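Local coordinates for major capsid protein (Faustovirus, PDB 5J7O) that probably builds the capsid shell of the large double-stranded DNA virus Faustovirus as a trimer of double jelly-roll subunits, at residues N144-Y150 / K356-T360; A170-F174 / T376-S381; A242-P246 / V267-I271; T348-T352 / L363-Y367; S483-V489 / F503-Q509. All coordinates share one frame; numbering follows the deposited sequence.

Contact 1 (N144-Y150 / K356-T360)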
# COMPACT_ATOMS: atom_id res chain seq x y z
N ASN B 144 1.08 13.41 51.97
CA ASN B 144 1.21 12.00 52.37
C ASN B 144 2.34 11.94 53.41
O ASN B 144 3.50 11.71 53.07
CB ASN B 144 1.49 11.10 51.19
CG ASN B 144 1.33 9.62 51.53
OD1 ASN B 144 1.69 9.18 52.62
ND2 ASN B 144 0.79 8.86 50.59
N THR B 145 1.97 12.14 54.68
CA THR B 145 2.95 12.13 55.75
C THR B 145 3.49 10.73 56.04
O THR B 145 4.58 10.60 56.60
CB THR B 145 2.35 12.72 57.03
OG1 THR B 145 1.22 11.94 57.43
CG2 THR B 145 1.91 14.15 56.80
N THR B 146 2.75 9.68 55.66
CA THR B 146 3.21 8.32 55.92
C THR B 146 4.36 7.94 55.00
O THR B 146 5.35 7.34 55.44
CB THR B 146 2.05 7.34 55.78
OG1 THR B 146 1.06 7.62 56.78
CG2 THR B 146 2.54 5.90 55.96
N SER B 147 4.25 8.28 53.71
CA SER B 147 5.27 7.91 52.74
C SER B 147 6.34 8.99 52.55
O SER B 147 7.41 8.68 52.02
CB SER B 147 4.63 7.61 51.39
OG SER B 147 4.19 8.80 50.76
N GLY B 148 6.07 10.22 52.97
CA GLY B 148 6.97 11.31 52.67
C GLY B 148 6.90 11.81 51.25
O GLY B 148 7.82 12.50 50.80
N VAL B 149 5.84 11.47 50.52
CA VAL B 149 5.68 11.86 49.13
C VAL B 149 4.69 13.02 49.06
O VAL B 149 3.54 12.89 49.49
CB VAL B 149 5.20 10.69 48.26
CG1 VAL B 149 4.80 11.18 46.88
CG2 VAL B 149 6.28 9.63 48.15
N TYR B 150 5.15 14.15 48.55
CA TYR B 150 4.31 15.31 48.26
C TYR B 150 4.00 15.30 46.77
O TYR B 150 4.92 15.42 45.95
CB TYR B 150 5.02 16.60 48.68
CG TYR B 150 4.23 17.87 48.49
CD1 TYR B 150 3.15 18.18 49.31
CD2 TYR B 150 4.58 18.79 47.51
CE1 TYR B 150 2.44 19.35 49.15
CE2 TYR B 150 3.87 19.96 47.34
CZ TYR B 150 2.80 20.24 48.16
OH TYR B 150 2.10 21.41 47.99
N LYS B 356 7.73 15.68 56.14
CA LYS B 356 7.77 14.91 54.90
C LYS B 356 6.36 14.63 54.40
O LYS B 356 5.42 14.44 55.17
CB LYS B 356 8.53 13.60 55.11
CG LYS B 356 7.93 12.66 56.15
CD LYS B 356 8.59 11.29 56.08
CE LYS B 356 8.02 10.34 57.13
NZ LYS B 356 8.60 8.97 57.00
N GLY B 357 6.22 14.62 53.07
CA GLY B 357 4.93 14.45 52.45
C GLY B 357 4.11 15.71 52.32
O GLY B 357 3.05 15.67 51.67
N THR B 358 4.54 16.81 52.91
CA THR B 358 3.88 18.10 52.78
C THR B 358 4.81 19.07 52.06
O THR B 358 5.96 18.74 51.75
CB THR B 358 3.46 18.66 54.14
OG1 THR B 358 4.60 19.23 54.80
CG2 THR B 358 2.88 17.55 55.01
N ALA B 359 4.32 20.28 51.80
CA ALA B 359 5.12 21.30 51.15
C ALA B 359 6.27 21.81 52.02
O ALA B 359 7.06 22.63 51.55
CB ALA B 359 4.24 22.47 50.71
N THR B 360 6.37 21.35 53.27
CA THR B 360 7.45 21.75 54.16
C THR B 360 8.46 20.64 54.38
O THR B 360 9.30 20.75 55.29
CB THR B 360 6.87 22.21 55.51
OG1 THR B 360 6.10 21.15 56.09
CG2 THR B 360 5.99 23.44 55.32
O HOH W 1 7.80 15.82 50.62
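Lys356 lays its chain along the turn formed by residues 144-148. Lys356 CB rests 3.7 Å from Gly148 CA; with CG between the backbone N and the carbonyl carbon (chi1 61°), the extended chain then carries CE of this lysine to 3.5 Å from Thr145 O. Gly357 follows at the heart of the contact, where its CA approaches Gly148 CA to 3.8 Å. Its carbonyl O accepts from Asn144 N at 3.0 Å, the donor standing above the carbonyl plane, while its own CA offers a C-H to Asn144 O at 3.2 Å. The turn receiving it is tied by an Asx motif, Ser147 N to Asn144 OD1. Thr358 adds a light methyl contact, CG2 to CG2 of Thr145 at 4.0 Å. Ala359 then crosses one face of the Tyr150 ring, with N 3.4 Å from CE1 and CB 3.6 Å from OH of that tyrosine; Gly357 O lies at the ring's edge. The Tyr150 hydroxyl bonds to Asp130. In the sheet, Tyr150 lies at the start of strand 149-158, just after Val149, and pairs through its backbone with Leu349 of strand 341-351, while residues 356-360 belong to the loop between strands 341-351 and 364-375.

Contact 2 (A170-F174 / T376-S381)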
# COMPACT_ATOMS: atom_id res chain seq x y z
N ALA B 170 -6.61 35.63 23.76
CA ALA B 170 -7.02 35.25 22.41
C ALA B 170 -6.59 33.82 22.09
O ALA B 170 -5.54 33.34 22.54
CB ALA B 170 -6.44 36.21 21.38
N ALA B 171 -7.41 33.14 21.29
CA ALA B 171 -7.14 31.78 20.83
C ALA B 171 -8.10 31.47 19.70
O ALA B 171 -9.28 31.82 19.76
CB ALA B 171 -7.30 30.76 21.97
N THR B 172 -7.59 30.80 18.67
CA THR B 172 -8.38 30.46 17.49
C THR B 172 -8.27 28.97 17.21
O THR B 172 -7.18 28.39 17.28
CB THR B 172 -7.92 31.25 16.26
OG1 THR B 172 -7.98 32.66 16.55
CG2 THR B 172 -8.81 30.95 15.06
N ASN B 173 -9.41 28.35 16.91
CA ASN B 173 -9.43 26.95 16.53
C ASN B 173 -8.97 26.78 15.09
O ASN B 173 -8.99 27.71 14.28
CB ASN B 173 -10.84 26.37 16.70
CG ASN B 173 -11.24 26.22 18.15
OD1 ASN B 173 -10.41 25.92 19.01
ND2 ASN B 173 -12.52 26.42 18.43
N PHE B 174 -8.55 25.56 14.77
CA PHE B 174 -8.25 25.19 13.40
C PHE B 174 -9.50 24.62 12.72
O PHE B 174 -10.51 24.34 13.37
CB PHE B 174 -7.10 24.18 13.34
CG PHE B 174 -5.74 24.78 13.59
CD1 PHE B 174 -5.60 26.13 13.90
CD2 PHE B 174 -4.60 24.00 13.51
CE1 PHE B 174 -4.36 26.68 14.12
CE2 PHE B 174 -3.35 24.55 13.73
CZ PHE B 174 -3.23 25.89 14.04
N THR B 376 -6.66 21.40 22.76
CA THR B 376 -7.82 22.00 23.41
C THR B 376 -8.52 22.96 22.46
O THR B 376 -7.87 23.75 21.76
CB THR B 376 -7.41 22.74 24.69
OG1 THR B 376 -6.73 21.83 25.57
CG2 THR B 376 -8.63 23.31 25.40
N LEU B 377 -9.85 22.90 22.45
CA LEU B 377 -10.66 23.83 21.67
C LEU B 377 -10.74 25.18 22.36
O LEU B 377 -10.88 25.26 23.59
CB LEU B 377 -12.07 23.27 21.47
CG LEU B 377 -12.25 22.03 20.60
CD1 LEU B 377 -13.66 21.47 20.78
CD2 LEU B 377 -11.99 22.36 19.15
N ALA B 378 -10.66 26.24 21.57
CA ALA B 378 -10.90 27.58 22.09
C ALA B 378 -12.40 27.84 22.20
O ALA B 378 -13.19 27.37 21.38
CB ALA B 378 -10.25 28.63 21.20
N SER B 379 -12.78 28.60 23.22
CA SER B 379 -14.19 28.93 23.41
C SER B 379 -14.62 29.99 22.40
O SER B 379 -13.91 30.97 22.16
CB SER B 379 -14.43 29.44 24.83
OG SER B 379 -14.08 28.45 25.79
N GLY B 380 -15.79 29.78 21.80
CA GLY B 380 -16.34 30.77 20.89
C GLY B 380 -15.60 30.91 19.57
O GLY B 380 -15.66 31.98 18.95
N SER B 381 -14.91 29.87 19.13
CA SER B 381 -14.23 29.85 17.84
C SER B 381 -14.89 28.77 16.99
O SER B 381 -14.76 27.58 17.27
CB SER B 381 -12.73 29.59 18.00
OG SER B 381 -12.06 29.69 16.75
O HOH W 2 -7.68 25.53 19.39
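The backbone at Ala171-Asn173 passes beside a type II turn running from Ala378 to Ser381, with 5.8 Å between the CA atoms of Ala171 and Ala378, and every direct hydrogen bond across the gap uses a side chain. Asn173 supplies three of them. Its CG lies anti to the carbonyl carbon, beside the backbone N (chi1 -71°), which turns the amide into the mouth of the turn. There Asn173 OD1 accepts from Ala378 N at 2.6 Å, in the carbonyl plane and on a lone pair, and also accepts a hydrogen bond from a water that donates as well to Thr376 O. Asn173 ND2 gives to Ser381 O at 2.8 Å and to Ala378 O at 3.2 Å, the first partner lying in the amide plane and the second tilted from it. These bonds fix the rotation of the buried amide. Ser381 answers in reverse: OG accepts from Asn173 N at 3.0 Å, almost straight at 170°, and also bonds to Ser115 O. Next to this polar knot the methyls of Ala171 and Ala378 meet, CB to CB 3.7 Å. The loop following strand 364-375 is thereby tied to strand 170-177, which runs between strands 116-118 and 333-336 in a small antiparallel sheet.

Contact 3 (A242-P246 / V267-I271)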
# COMPACT_ATOMS: atom_id res chain seq x y z
N ALA B 242 26.09 0.53 9.42
CA ALA B 242 26.85 -0.71 9.56
C ALA B 242 28.13 -0.48 10.37
O ALA B 242 28.89 0.44 10.09
CB ALA B 242 27.19 -1.27 8.18
N SER B 243 28.32 -1.33 11.38
CA SER B 243 29.51 -1.39 12.23
C SER B 243 29.60 -0.26 13.24
O SER B 243 30.69 0.02 13.76
CB SER B 243 30.80 -1.44 11.40
OG SER B 243 30.75 -2.48 10.44
N THR B 244 28.49 0.41 13.56
CA THR B 244 28.47 1.40 14.63
C THR B 244 27.09 1.41 15.27
O THR B 244 26.21 0.62 14.91
CB THR B 244 28.86 2.79 14.11
OG1 THR B 244 29.08 3.67 15.22
CG2 THR B 244 27.77 3.36 13.23
N THR B 245 26.90 2.30 16.24
CA THR B 245 25.71 2.29 17.07
C THR B 245 25.42 3.69 17.58
O THR B 245 26.35 4.50 17.72
CB THR B 245 25.87 1.33 18.25
OG1 THR B 245 24.72 1.40 19.10
CG2 THR B 245 27.12 1.69 19.06
N PRO B 246 24.15 4.02 17.85
CA PRO B 246 23.86 5.26 18.58
C PRO B 246 24.04 5.12 20.08
O PRO B 246 24.19 6.15 20.76
CB PRO B 246 22.39 5.53 18.23
CG PRO B 246 21.82 4.16 18.01
CD PRO B 246 22.93 3.36 17.37
N VAL B 267 24.39 -4.33 20.17
CA VAL B 267 25.64 -4.49 19.44
C VAL B 267 25.58 -3.63 18.19
O VAL B 267 24.57 -3.01 17.88
CB VAL B 267 25.92 -5.97 19.09
CG1 VAL B 267 25.96 -6.82 20.34
CG2 VAL B 267 24.87 -6.48 18.11
N ASN B 268 26.71 -3.59 17.48
CA ASN B 268 26.78 -2.82 16.24
C ASN B 268 25.72 -3.30 15.25
O ASN B 268 25.29 -4.46 15.28
CB ASN B 268 28.17 -2.94 15.61
CG ASN B 268 29.22 -2.17 16.38
OD1 ASN B 268 28.94 -1.13 16.97
ND2 ASN B 268 30.45 -2.68 16.37
N ALA B 269 25.31 -2.40 14.37
CA ALA B 269 24.33 -2.74 13.35
C ALA B 269 24.98 -3.51 12.22
O ALA B 269 26.16 -3.34 11.91
CB ALA B 269 23.66 -1.47 12.81
N ALA B 270 24.19 -4.39 11.60
CA ALA B 270 24.66 -5.17 10.46
C ALA B 270 24.28 -4.55 9.12
O ALA B 270 24.94 -4.85 8.11
CB ALA B 270 24.11 -6.60 10.52
N ILE B 271 23.26 -3.70 9.08
CA ILE B 271 22.84 -3.01 7.87
C ILE B 271 22.80 -1.51 8.15
O ILE B 271 22.86 -1.07 9.29
CB ILE B 271 21.47 -3.50 7.35
CG1 ILE B 271 20.36 -3.09 8.33
CG2 ILE B 271 21.48 -5.00 7.14
CD1 ILE B 271 18.97 -3.40 7.83
O HOH W 3 23.17 -0.53 18.13
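Asn268 lies with its amide against the backbone of Ser243 and Thr244: CG is 3.7 Å from Ser243 C, and OD1 is 3.5 Å from Thr244 CA. The group reaches there because CG stands anti to the carbonyl carbon, next to the backbone N (chi1 -72°). Thr245 approaches the same amide at about a right angle, its CG2 4.0 Å from Asn268 OD1, so this part of the contact is van der Waals in character. The backbones supply the direct hydrogen bonds. Ser243 N gives to Ala269 O at 3.0 Å, nearly straight at 177°, and Ala269 N gives back to Thr244 O at 3.2 Å. Ala242 CA adds a C-H contact to the same Ala269 O. Both segments belong to the long loop joining strands 232-240 and 273-280, and they run roughly antiparallel, 141° apart, where the loop closes back on itself. In this double jelly-roll protein the loop reaches the other two copies of the trimer. Glu477 of the second subunit accepts a hydrogen bond from Ala270 N, and Gln160 of the third subunit packs on Thr244 and Pro246. A water links the two segments near Thr245, standing 2.7 Å from Thr245 OG1 and donating to Val267 O at 2.9 Å; that hydroxyl also bonds to Trp247 N.

Contact 4 (T348-T352 / L363-Y367)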
# COMPACT_ATOMS: atom_id res chain seq x y z
N THR B 348 6.18 14.52 41.93
CA THR B 348 6.25 13.86 43.23
C THR B 348 7.58 14.21 43.89
O THR B 348 8.64 14.11 43.26
CB THR B 348 6.12 12.34 43.09
OG1 THR B 348 7.16 11.84 42.25
CG2 THR B 348 4.77 11.98 42.49
N LEU B 349 7.52 14.63 45.15
CA LEU B 349 8.70 15.00 45.93
C LEU B 349 8.80 14.05 47.12
O LEU B 349 7.95 14.09 48.02
CB LEU B 349 8.64 16.45 46.39
CG LEU B 349 8.93 17.56 45.37
CD1 LEU B 349 7.73 17.81 44.46
CD2 LEU B 349 9.34 18.84 46.09
N LEU B 350 9.83 13.21 47.12
CA LEU B 350 10.07 12.28 48.22
C LEU B 350 11.06 12.92 49.18
O LEU B 350 12.28 12.90 48.95
CB LEU B 350 10.59 10.94 47.70
CG LEU B 350 11.03 9.91 48.74
CD1 LEU B 350 9.89 9.55 49.68
CD2 LEU B 350 11.58 8.66 48.06
N THR B 351 10.55 13.52 50.25
CA THR B 351 11.38 14.00 51.34
C THR B 351 11.32 13.02 52.51
O THR B 351 10.42 12.19 52.60
CB THR B 351 10.94 15.39 51.80
OG1 THR B 351 9.57 15.36 52.22
CG2 THR B 351 11.11 16.41 50.68
N THR B 352 12.31 13.12 53.39
CA THR B 352 12.41 12.24 54.55
C THR B 352 12.48 12.97 55.87
O THR B 352 12.36 12.32 56.92
CB THR B 352 13.64 11.32 54.43
OG1 THR B 352 14.82 12.05 54.78
CG2 THR B 352 13.78 10.78 53.01
N LEU B 363 14.49 17.10 53.49
CA LEU B 363 15.53 16.35 52.79
C LEU B 363 14.92 15.65 51.58
O LEU B 363 14.39 14.54 51.69
CB LEU B 363 16.21 15.35 53.73
CG LEU B 363 17.63 14.88 53.39
CD1 LEU B 363 18.26 14.22 54.60
CD2 LEU B 363 17.65 13.92 52.20
N LEU B 364 15.01 16.29 50.41
CA LEU B 364 14.44 15.75 49.19
C LEU B 364 15.39 14.72 48.58
O LEU B 364 16.53 15.04 48.23
CB LEU B 364 14.15 16.86 48.19
CG LEU B 364 13.68 16.38 46.82
CD1 LEU B 364 12.33 15.68 46.93
CD2 LEU B 364 13.61 17.53 45.83
N THR B 365 14.91 13.48 48.43
CA THR B 365 15.70 12.38 47.91
C THR B 365 15.42 12.09 46.44
O THR B 365 16.36 11.97 45.65
CB THR B 365 15.44 11.11 48.75
OG1 THR B 365 15.95 11.30 50.07
CG2 THR B 365 16.12 9.91 48.12
N GLN B 366 14.15 11.98 46.06
CA GLN B 366 13.76 11.64 44.70
C GLN B 366 12.72 12.62 44.19
O GLN B 366 11.82 13.03 44.93
CB GLN B 366 13.21 10.21 44.61
CG GLN B 366 14.16 9.14 45.11
CD GLN B 366 13.53 7.76 45.08
OE1 GLN B 366 12.64 7.48 44.27
NE2 GLN B 366 13.98 6.89 45.98
N TYR B 367 12.85 13.00 42.92
CA TYR B 367 11.89 13.85 42.24
C TYR B 367 11.47 13.18 40.94
O TYR B 367 12.30 12.61 40.23
CB TYR B 367 12.47 15.25 41.96
CG TYR B 367 11.65 16.10 41.01
CD1 TYR B 367 10.64 16.92 41.49
CD2 TYR B 367 11.89 16.07 39.64
CE1 TYR B 367 9.89 17.70 40.62
CE2 TYR B 367 11.14 16.84 38.77
CZ TYR B 367 10.14 17.65 39.26
OH TYR B 367 9.41 18.43 38.40
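Leu350 faces both Thr365 and Gln366, a classic beta bulge in the antiparallel pairing of strands 341-351 and 364-375, which are consecutive in the chain and neighbours in the sheet. Three backbone hydrogen bonds hold the pair. Leu350 N gives to Gln366 O at 3.0 Å, Thr365 N gives to Leu350 O at 2.7 Å, and beyond the bulge Thr352 N gives to Leu363 O at 3.0 Å in a more bent bond of 139°. The psi of -49° at Thr365 marks the kink that lets two residues share one partner. C-H donors fill in between: Thr351 CA points at Leu363 O and Tyr367 CA at Thr348 O. Apolar contact lies on the face bearing Leu349, Thr351, Leu364 and Tyr367. Leu364 has CG anti to the backbone N (chi1 174°), which swings CD1 back over the neighbouring strand to 3.8 Å from Leu349 CB and 3.4 Å from Leu350 O. The third subunit covers this face, Val498 packing on Leu349, Phe503 on Leu364 and Arg488 on Tyr367, while the Tyr367 hydroxyl bonds to Glu347 of its own chain. On the other face Leu350 and Gln366 lie side by side and point the same way, CD2 of the leucine 3.6 Å from NE2 of the amide. Just past the end of strand 341-351, Thr352 CG2 meets Thr365 OG1 at 3.7 Å, the two side chains at about a right angle.

Contact 5 (S483-V489 / F503-Q509)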
# COMPACT_ATOMS: atom_id res chain seq x y z
N SER B 483 8.83 9.98 26.27
CA SER B 483 10.25 10.25 26.46
C SER B 483 10.58 10.10 27.94
O SER B 483 10.08 10.86 28.78
CB SER B 483 10.62 11.65 25.97
OG SER B 483 10.45 11.76 24.57
N GLN B 484 11.41 9.11 28.27
CA GLN B 484 11.86 8.88 29.63
C GLN B 484 13.27 9.41 29.81
O GLN B 484 14.13 9.22 28.95
CB GLN B 484 11.82 7.38 29.97
CG GLN B 484 12.41 7.03 31.33
CD GLN B 484 11.50 7.36 32.49
OE1 GLN B 484 10.38 6.86 32.57
NE2 GLN B 484 11.97 8.21 33.39
N SER B 485 13.50 10.09 30.94
CA SER B 485 14.81 10.63 31.25
C SER B 485 15.13 10.36 32.71
O SER B 485 14.23 10.24 33.55
CB SER B 485 14.90 12.13 30.97
OG SER B 485 14.20 12.88 31.96
N TYR B 486 16.42 10.26 33.01
CA TYR B 486 16.91 10.15 34.37
C TYR B 486 18.08 11.10 34.56
O TYR B 486 18.79 11.43 33.61
CB TYR B 486 17.35 8.71 34.70
CG TYR B 486 16.26 7.68 34.50
CD1 TYR B 486 15.29 7.47 35.47
CD2 TYR B 486 16.21 6.92 33.35
CE1 TYR B 486 14.29 6.53 35.29
CE2 TYR B 486 15.22 5.98 33.16
CZ TYR B 486 14.26 5.79 34.13
OH TYR B 486 13.27 4.85 33.94
N ALA B 487 18.26 11.55 35.80
CA ALA B 487 19.35 12.45 36.13
C ALA B 487 19.73 12.27 37.59
O ALA B 487 18.85 12.16 38.45
CB ALA B 487 18.97 13.92 35.86
N ARG B 488 21.03 12.23 37.86
CA ARG B 488 21.56 12.07 39.20
C ARG B 488 22.67 13.09 39.42
O ARG B 488 23.52 13.29 38.54
CB ARG B 488 22.10 10.65 39.43
CG ARG B 488 21.06 9.63 39.89
CD ARG B 488 21.75 8.31 40.18
NE ARG B 488 20.98 7.42 41.06
CZ ARG B 488 20.91 7.57 42.38
NH1 ARG B 488 21.53 8.58 42.97
NH2 ARG B 488 20.20 6.72 43.10
N VAL B 489 22.67 13.72 40.59
CA VAL B 489 23.64 14.76 40.93
C VAL B 489 24.01 14.62 42.40
O VAL B 489 23.15 14.38 43.25
CB VAL B 489 23.08 16.17 40.64
CG1 VAL B 489 23.96 17.24 41.27
CG2 VAL B 489 22.97 16.41 39.13
N PHE B 503 23.24 11.91 46.97
CA PHE B 503 23.20 11.48 45.57
C PHE B 503 21.74 11.52 45.11
O PHE B 503 21.02 10.52 45.13
CB PHE B 503 23.82 10.10 45.43
CG PHE B 503 24.22 9.73 44.03
CD1 PHE B 503 24.25 10.68 43.02
CD2 PHE B 503 24.55 8.43 43.73
CE1 PHE B 503 24.61 10.33 41.74
CE2 PHE B 503 24.91 8.07 42.44
CZ PHE B 503 24.94 9.02 41.45
N LYS B 504 21.31 12.70 44.69
CA LYS B 504 19.90 12.92 44.41
C LYS B 504 19.48 12.25 43.11
O LYS B 504 20.29 12.02 42.21
CB LYS B 504 19.60 14.42 44.34
CG LYS B 504 20.07 15.21 45.55
CD LYS B 504 19.44 14.70 46.83
CE LYS B 504 19.82 15.59 48.01
NZ LYS B 504 19.20 15.14 49.28
N GLN B 505 18.19 11.93 43.02
CA GLN B 505 17.60 11.30 41.85
C GLN B 505 16.55 12.21 41.23
O GLN B 505 15.84 12.93 41.93
CB GLN B 505 16.96 9.95 42.20
CG GLN B 505 17.87 8.98 42.91
CD GLN B 505 17.14 7.74 43.38
OE1 GLN B 505 16.58 6.99 42.57
NE2 GLN B 505 17.12 7.52 44.68
N SER B 506 16.45 12.15 39.91
CA SER B 506 15.42 12.88 39.18
C SER B 506 15.06 12.10 37.93
O SER B 506 15.91 11.46 37.31
CB SER B 506 15.88 14.30 38.82
OG SER B 506 14.79 15.06 38.32
N ALA B 507 13.78 12.16 37.56
CA ALA B 507 13.29 11.42 36.40
C ALA B 507 12.07 12.14 35.84
O ALA B 507 11.30 12.76 36.59
CB ALA B 507 12.94 9.98 36.76
N SER B 508 11.90 12.05 34.53
CA SER B 508 10.77 12.69 33.87
C SER B 508 10.24 11.81 32.75
O SER B 508 11.01 11.16 32.03
CB SER B 508 11.15 14.07 33.30
OG SER B 508 12.11 13.95 32.27
N GLN B 509 8.91 11.78 32.63
CA GLN B 509 8.22 11.21 31.48
C GLN B 509 7.42 12.32 30.82
O GLN B 509 6.52 12.90 31.44
CB GLN B 509 7.27 10.07 31.89
CG GLN B 509 7.94 8.85 32.47
CD GLN B 509 6.95 7.71 32.67
OE1 GLN B 509 5.81 7.93 33.06
NE2 GLN B 509 7.39 6.49 32.38
O HOH W 4 11.18 13.16 29.89
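An antiparallel ladder joins strand 473-490, outermost within the chain in a seven-stranded sheet, to strand 503-521. Hydrogen-bonded pairs at Ser485-Ser508, Ala487-Ser506 and Val489-Lys504 make the backbone bonds, Ala487 N reaching Ser506 O at 2.8 Å. At one end Arg488 runs over the Phe503 ring: CZ sits 4.1 Å from the centroid and 16° off its normal, a cation-pi contact, and CD rests on the same ring. Arg488 NH1 also makes a weak bond to Phe503 O at 2.9 Å, while Gln505 lies over one face of the guanidinium, its amide stacked with the planes only 12° apart and its CG 3.4 Å from Arg488 CZ. At the other end Gln484 bends at chi2 (77°), which brings OE1 to Gln509 NE2 at 3.0 Å and folds its own NE2 back to Ser485 O at 3.0 Å, over a face of the Tyr486 ring. Ser485 O is thus gripped from opposite faces of its plane, by Gln484 NE2 and Ser508 N. On the serine face, Ser508 OG bonds to Tyr486 N of the third subunit, and Ser485 packs on its own copies in both other subunits. Lys504 forms a salt bridge with Asp493 of the third subunit. The mixture of serines, amides and charges suggests that polar bonds contribute alongside packing to this part of the trimer interface, with Arg488 probably steadied by the aromatic face beneath it.

In the fold
Contacts 1, 4 and 5 lie on one mixed sheet and follow its strand order. Contacts 1 and 4 are centred 9 Å apart and are linked by a probable backbone hydrogen bond, Gly148 O to Thr351 N at 3.0 Å; contact 5 lies 12 Å from contact 4, centre to centre, joined by a hydrogen bond from Lys504 NZ to Leu364 O, 2.9 Å. Contact 2 sits nearer the centre of the chain, on a separate small sheet, with about 17 Å between its nearest atoms and those of contact 5. Contact 3 occupies a loop nested in sequence inside contacts 1 and 2, its centre 28 Å from that of contact 5. Contacts 3, 4 and 5 all touch the third subunit, placing them at the trimer interface.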